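Local coordinates for protein trehalose-6-phosphate phosphatase (Cryptococcus neoformans, PDB 5DX9) that is a magnesium-binding phosphatase of the haloacid dehalogenase (HAD) superfamily, built from a Rossmann-like core and a smaller cap, at residues A[20-25]-A[196-201]; A[117-122]-A[160-165]. All coordinates share one frame; numbering follows the deposited sequence.

Interaction 1. Residues A[20-25]-A[196-201]; sequences KRLLLF and RLMYEN
Leu24 lays its CD2 methyl against CD1 of Leu197, 3.5 Å away, the two side chains sliding past each other in opposite directions. Two residues back along the strand, Leu22 crosses Met198, a selenomethionine, at about a right angle: CD2 of Leu22 lies 4.1 Å from CG of Met198, and the same methyl is 4.2 Å from CB of Leu197, so it rests between two neighbouring helix residues. Torsions separate the two strand leucines. Leu22 has CG swung opposite its own backbone N (chi1 -166°), whereas in Leu24 CG lies opposite the carbonyl carbon (chi1 -52°); both leucines nevertheless present CD2 to the helix. No hydrogen bond spans the segments, and all four touching residues are buried, which makes this a purely apolar contact. The flanking strands add to the same apolar layer, Tyr63 of strand 60-65 meeting Leu24 and Leu197, and Ile207 of strand 206-211 meeting Leu22 and Met198. On the helix, Arg196 NE forms a salt bridge with Glu200 OE1 at 2.7 Å, one turn on. Strand 21-25 and helix 196-200 run nearly antiparallel, at 165°, with their axes 10.4 Å apart. A helix laid antiparallel over a central parallel strand, and leading into the adjacent strand 206-211, is the alpha/beta layering of the Rossmann-like HAD core.

Interaction 2. Residues A[117-122]-A[160-165]; sequences EEIFKY and DLLESS
Ile119 packs against two leucines of the facing helix. The side chains of Ile119 and Leu162 slide past each other, with Ile119 CD1 3.5 Å from Leu162 CD2; Leu161 CD2 meets both Ile119 branches, 3.7 Å from CG2, as those two side chains meet tip to tip. With chi1 at -68°, CG2 of Ile119 lies opposite the backbone N and CG1 beside it, so both branches face the other helix. The tight part is the side facing the sheet: Leu162 and Phe120, both buried, cross at about a right angle, with CE1 of Phe120 3.6 Å from CD1 of Leu162 in an oblique approach to the ring. Val183 of strand 180-185 touches both residues, and Trp141 meets the Phe120 ring. On the outer side the contacts are about as short, but Leu161 and Ile119 are partly exposed. Behind Leu161, its carbonyl O accepts from Ser165 OG at 2.9 Å and from Ser165 N, the two donors coming from opposite faces of the carbonyl plane. Segments 117-122 and 160-165, with axes 11.4 Å apart and directions 153° apart, belong to helices 112-125 and 148-166, an antiparallel pair laid over a four-stranded antiparallel sheet, the alpha/beta cap characteristic of HAD phosphatases of this family.

Overall arrangement
From the N terminus the chain lays down strand 21-25, adds further strands to the central sheet, passes through the cap and comes back at helix 190-200, so interaction 1 closes a long loop with 170 residues between its segments. Interaction 2, between helices 112-125 and 148-166, closes a shorter one of 37 residues nested wholly inside it. The two do not touch: their centres are 36 Å apart, their nearest atoms about 23 Å, on opposite sides of the chain's centre. Interaction 1 ties helix to central sheet in the core; interaction 2 joins two helices of the cap. The side chain of Leu24 is about 12 Å from the bound magnesium ion, and that of Phe120 about 9 Å from the bound 6-O-phosphono-alpha-D-glucopyranose.

Interaction 1. Residues A[20-25]-A[196-201]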
loop_
_atom_site.group_PDB
_atom_site.type_symbol
_atom_site.label_atom_id
_atom_site.label_comp_id
_atom_site.label_asym_id
_atom_site.label_seq_id
_atom_site.Cartn_x
_atom_site.Cartn_y
_atom_site.Cartn_z
ATOM N N LYS A 20 -17.030 12.749 -1.328
ATOM C CA LYS A 20 -15.774 12.505 -0.625
ATOM C C LYS A 20 -15.020 11.339 -1.254
ATOM O O LYS A 20 -15.552 10.237 -1.386
ATOM C CB LYS A 20 -16.024 12.237 0.858
ATOM C CG LYS A 20 -14.794 12.457 1.721
ATOM C CD LYS A 20 -15.110 13.355 2.902
ATOM C CE LYS A 20 -13.856 14.002 3.459
ATOM N NZ LYS A 20 -13.273 14.975 2.488
ATOM N N ARG A 21 -13.769 11.584 -1.629
ATOM C CA ARG A 21 -12.999 10.610 -2.391
ATOM C C ARG A 21 -11.775 10.090 -1.633
ATOM O O ARG A 21 -10.936 10.865 -1.173
ATOM C CB ARG A 21 -12.572 11.227 -3.724
ATOM C CG ARG A 21 -13.748 11.740 -4.550
ATOM C CD ARG A 21 -13.304 12.267 -5.901
ATOM N NE ARG A 21 -12.600 13.538 -5.777
ATOM C CZ ARG A 21 -13.091 14.706 -6.177
ATOM N NH1 ARG A 21 -14.290 14.767 -6.742
ATOM N NH2 ARG A 21 -12.377 15.814 -6.018
ATOM N N LEU A 22 -11.692 8.770 -1.505
ATOM C CA LEU A 22 -10.533 8.118 -0.906
ATOM C C LEU A 22 -9.561 7.696 -2.003
ATOM O O LEU A 22 -9.871 6.825 -2.817
ATOM C CB LEU A 22 -10.968 6.910 -0.070
ATOM C CG LEU A 22 -9.944 6.301 0.891
ATOM C CD1 LEU A 22 -9.405 7.354 1.847
ATOM C CD2 LEU A 22 -10.565 5.146 1.664
ATOM N N LEU A 23 -8.390 8.326 -2.034
ATOM C CA LEU A 23 -7.419 8.065 -3.090
ATOM C C LEU A 23 -6.147 7.435 -2.525
ATOM O O LEU A 23 -5.382 8.083 -1.808
ATOM C CB LEU A 23 -7.084 9.354 -3.842
ATOM C CG LEU A 23 -8.271 10.120 -4.434
ATOM C CD1 LEU A 23 -7.794 11.359 -5.201
ATOM C CD2 LEU A 23 -9.110 9.208 -5.321
ATOM N N LEU A 24 -5.920 6.172 -2.868
ATOM C CA LEU A 24 -4.832 5.402 -2.276
ATOM C C LEU A 24 -3.808 4.969 -3.315
ATOM O O LEU A 24 -4.133 4.242 -4.254
ATOM C CB LEU A 24 -5.400 4.186 -1.550
ATOM C CG LEU A 24 -6.518 4.534 -0.565
ATOM C CD1 LEU A 24 -7.184 3.280 -0.016
ATOM C CD2 LEU A 24 -5.987 5.413 0.562
ATOM N N PHE A 25 -2.569 5.420 -3.139
ATOM C CA PHE A 25 -1.498 5.121 -4.084
ATOM C C PHE A 25 -0.331 4.373 -3.455
ATOM O O PHE A 25 0.270 4.843 -2.484
ATOM C CB PHE A 25 -0.957 6.407 -4.710
ATOM C CG PHE A 25 -1.977 7.188 -5.484
ATOM C CD1 PHE A 25 -2.151 6.971 -6.841
ATOM C CD2 PHE A 25 -2.751 8.151 -4.857
ATOM C CE1 PHE A 25 -3.079 7.694 -7.557
ATOM C CE2 PHE A 25 -3.681 8.878 -5.567
ATOM C CZ PHE A 25 -3.848 8.650 -6.917
ATOM N N ARG A 196 -8.721 0.593 7.963
ATOM C CA ARG A 196 -8.667 1.685 8.925
ATOM C C ARG A 196 -9.156 2.980 8.284
ATOM O O ARG A 196 -9.960 3.708 8.866
ATOM C CB ARG A 196 -7.247 1.868 9.457
ATOM C CG ARG A 196 -7.041 3.164 10.227
ATOM C CD ARG A 196 -5.577 3.564 10.236
ATOM N NE ARG A 196 -5.372 4.865 10.865
ATOM C CZ ARG A 196 -4.998 5.028 12.127
ATOM N NH1 ARG A 196 -4.781 3.969 12.897
ATOM N NH2 ARG A 196 -4.836 6.248 12.620
ATOM N N LEU A 197 -8.670 3.253 7.077
ATOM C CA LEU A 197 -9.047 4.466 6.361
ATOM C C LEU A 197 -10.529 4.479 5.987
ATOM O O LEU A 197 -11.173 5.526 6.037
ATOM C CB LEU A 197 -8.194 4.633 5.103
ATOM C CG LEU A 197 -6.696 4.810 5.349
ATOM C CD1 LEU A 197 -6.015 5.358 4.110
ATOM C CD2 LEU A 197 -6.462 5.715 6.543
HETATM N N MSE A 198 -11.068 3.326 5.603
HETATM C CA MSE A 198 -12.492 3.241 5.291
HETATM C C MSE A 198 -13.340 3.467 6.543
HETATM O O MSE A 198 -14.357 4.158 6.492
HETATM C CB MSE A 198 -12.834 1.891 4.649
HETATM C CG MSE A 198 -12.495 1.814 3.163
HETATM SE SE MSE A 198 -12.963 0.113 2.310
HETATM C CE MSE A 198 -11.897 -1.100 3.410
ATOM N N TYR A 199 -12.912 2.893 7.664
ATOM C CA TYR A 199 -13.626 3.079 8.921
ATOM C C TYR A 199 -13.617 4.545 9.336
ATOM O O TYR A 199 -14.608 5.058 9.852
ATOM C CB TYR A 199 -13.020 2.217 10.031
ATOM C CG TYR A 199 -13.713 2.389 11.364
ATOM C CD1 TYR A 199 -14.816 1.617 11.699
ATOM C CD2 TYR A 199 -13.274 3.336 12.282
ATOM C CE1 TYR A 199 -15.459 1.775 12.911
ATOM C CE2 TYR A 199 -13.912 3.500 13.499
ATOM C CZ TYR A 199 -15.004 2.718 13.807
ATOM O OH TYR A 199 -15.645 2.872 15.015
ATOM N N GLU A 200 -12.493 5.216 9.100
ATOM C CA GLU A 200 -12.355 6.626 9.446
ATOM C C GLU A 200 -13.236 7.518 8.583
ATOM O O GLU A 200 -13.667 8.583 9.022
ATOM C CB GLU A 200 -10.903 7.077 9.303
ATOM C CG GLU A 200 -9.941 6.518 10.329
ATOM C CD GLU A 200 -8.533 7.048 10.126
ATOM O OE1 GLU A 200 -7.587 6.481 10.712
ATOM O OE2 GLU A 200 -8.376 8.035 9.373
ATOM N N ASN A 201 -13.491 7.088 7.351
ATOM C CA ASN A 201 -14.189 7.928 6.383
ATOM C C ASN A 201 -15.394 7.238 5.766
ATOM O O ASN A 201 -15.385 6.896 4.583
ATOM C CB ASN A 201 -13.226 8.365 5.285
ATOM C CG ASN A 201 -12.010 9.079 5.833
ATOM O OD1 ASN A 201 -11.026 8.446 6.216
ATOM N ND2 ASN A 201 -12.073 10.405 5.881
#

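Interaction 2. Residues A[117-122]-A[160-165]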
loop_
_atom_site.group_PDB
_atom_site.type_symbol
_atom_site.label_atom_id
_atom_site.label_comp_id
_atom_site.label_asym_id
_atom_site.label_seq_id
_atom_site.Cartn_x
_atom_site.Cartn_y
_atom_site.Cartn_z
ATOM N N GLU A 117 18.011 -10.074 10.378
ATOM C CA GLU A 117 19.145 -9.251 9.968
ATOM C C GLU A 117 20.404 -10.099 9.823
ATOM O O GLU A 117 21.170 -9.935 8.873
ATOM C CB GLU A 117 19.391 -8.113 10.965
ATOM C CG GLU A 117 20.576 -7.228 10.590
ATOM C CD GLU A 117 20.692 -5.977 11.449
ATOM O OE1 GLU A 117 19.968 -5.861 12.462
ATOM O OE2 GLU A 117 21.513 -5.102 11.101
ATOM N N GLU A 118 20.603 -11.013 10.769
ATOM C CA GLU A 118 21.763 -11.897 10.742
ATOM C C GLU A 118 21.748 -12.761 9.485
ATOM O O GLU A 118 22.778 -12.958 8.841
ATOM C CB GLU A 118 21.803 -12.777 11.995
ATOM C CG GLU A 118 22.955 -13.769 12.016
ATOM C CD GLU A 118 22.875 -14.744 13.179
ATOM O OE1 GLU A 118 23.833 -15.523 13.366
ATOM O OE2 GLU A 118 21.857 -14.731 13.907
ATOM N N ILE A 119 20.569 -13.264 9.133
ATOM C CA ILE A 119 20.432 -14.099 7.948
ATOM C C ILE A 119 20.736 -13.309 6.675
ATOM O O ILE A 119 21.464 -13.780 5.799
ATOM C CB ILE A 119 19.020 -14.705 7.853
ATOM C CG1 ILE A 119 18.805 -15.721 8.978
ATOM C CG2 ILE A 119 18.814 -15.363 6.500
ATOM C CD1 ILE A 119 17.420 -16.345 8.989
ATOM N N PHE A 120 20.187 -12.103 6.586
ATOM C CA PHE A 120 20.361 -11.277 5.398
ATOM C C PHE A 120 21.790 -10.756 5.290
ATOM O O PHE A 120 22.315 -10.591 4.189
ATOM C CB PHE A 120 19.370 -10.112 5.399
ATOM C CG PHE A 120 17.975 -10.504 4.993
ATOM C CD1 PHE A 120 17.740 -11.709 4.349
ATOM C CD2 PHE A 120 16.901 -9.667 5.250
ATOM C CE1 PHE A 120 16.460 -12.070 3.974
ATOM C CE2 PHE A 120 15.618 -10.024 4.877
ATOM C CZ PHE A 120 15.397 -11.225 4.239
ATOM N N LYS A 121 22.417 -10.497 6.434
ATOM C CA LYS A 121 23.823 -10.110 6.452
ATOM C C LYS A 121 24.669 -11.249 5.917
ATOM O O LYS A 121 25.612 -11.036 5.156
ATOM C CB LYS A 121 24.280 -9.737 7.863
ATOM C CG LYS A 121 24.017 -8.295 8.257
ATOM C CD LYS A 121 24.606 -8.005 9.626
ATOM C CE LYS A 121 24.327 -6.582 10.066
ATOM N NZ LYS A 121 24.757 -6.362 11.477
ATOM N N TYR A 122 24.322 -12.463 6.332
ATOM C CA TYR A 122 24.995 -13.660 5.860
ATOM C C TYR A 122 24.998 -13.703 4.341
ATOM O O TYR A 122 26.036 -13.930 3.719
ATOM C CB TYR A 122 24.317 -14.913 6.420
ATOM C CG TYR A 122 24.845 -16.202 5.839
ATOM C CD1 TYR A 122 25.852 -16.911 6.478
ATOM C CD2 TYR A 122 24.341 -16.713 4.650
ATOM C CE1 TYR A 122 26.341 -18.088 5.954
ATOM C CE2 TYR A 122 24.828 -17.888 4.114
ATOM C CZ TYR A 122 25.828 -18.573 4.772
ATOM O OH TYR A 122 26.317 -19.747 4.249
ATOM N N ASP A 160 14.206 -20.327 1.459
ATOM C CA ASP A 160 14.045 -21.656 2.040
ATOM C C ASP A 160 14.452 -21.680 3.505
ATOM O O ASP A 160 13.808 -22.340 4.319
ATOM C CB ASP A 160 14.855 -22.688 1.254
ATOM C CG ASP A 160 14.276 -22.957 -0.119
ATOM O OD1 ASP A 160 14.777 -23.869 -0.812
ATOM O OD2 ASP A 160 13.310 -22.261 -0.502
ATOM N N LEU A 161 15.517 -20.961 3.842
ATOM C CA LEU A 161 15.960 -20.890 5.231
ATOM C C LEU A 161 14.955 -20.135 6.100
ATOM O O LEU A 161 14.625 -20.570 7.203
ATOM C CB LEU A 161 17.332 -20.223 5.339
ATOM C CG LEU A 161 17.813 -20.068 6.785
ATOM C CD1 LEU A 161 18.204 -21.425 7.361
ATOM C CD2 LEU A 161 18.957 -19.066 6.913
ATOM N N LEU A 162 14.478 -18.998 5.599
ATOM C CA LEU A 162 13.511 -18.191 6.330
ATOM C C LEU A 162 12.202 -18.946 6.535
ATOM O O LEU A 162 11.622 -18.905 7.617
ATOM C CB LEU A 162 13.247 -16.871 5.601
ATOM C CG LEU A 162 14.361 -15.825 5.661
ATOM C CD1 LEU A 162 14.010 -14.624 4.804
ATOM C CD2 LEU A 162 14.628 -15.401 7.095
ATOM N N GLU A 163 11.749 -19.640 5.495
ATOM C CA GLU A 163 10.474 -20.349 5.541
ATOM C C GLU A 163 10.527 -21.610 6.397
ATOM O O GLU A 163 9.577 -21.918 7.118
ATOM C CB GLU A 163 10.013 -20.718 4.128
ATOM C CG GLU A 163 9.405 -19.567 3.347
ATOM C CD GLU A 163 8.158 -19.006 4.005
ATOM O OE1 GLU A 163 7.665 -19.619 4.975
ATOM O OE2 GLU A 163 7.669 -17.952 3.552
ATOM N N SER A 164 11.638 -22.335 6.318
ATOM C CA SER A 164 11.740 -23.630 6.981
ATOM C C SER A 164 12.070 -23.525 8.469
ATOM O O SER A 164 11.550 -24.298 9.271
ATOM C CB SER A 164 12.790 -24.503 6.285
ATOM O OG SER A 164 14.102 -24.002 6.490
ATOM N N SER A 165 12.925 -22.575 8.842
ATOM C CA SER A 165 13.446 -22.548 10.207
ATOM C C SER A 165 13.011 -21.345 11.044
ATOM O O SER A 165 13.134 -21.372 12.267
ATOM C CB SER A 165 14.979 -22.604 10.184
ATOM O OG SER A 165 15.540 -21.334 9.897
#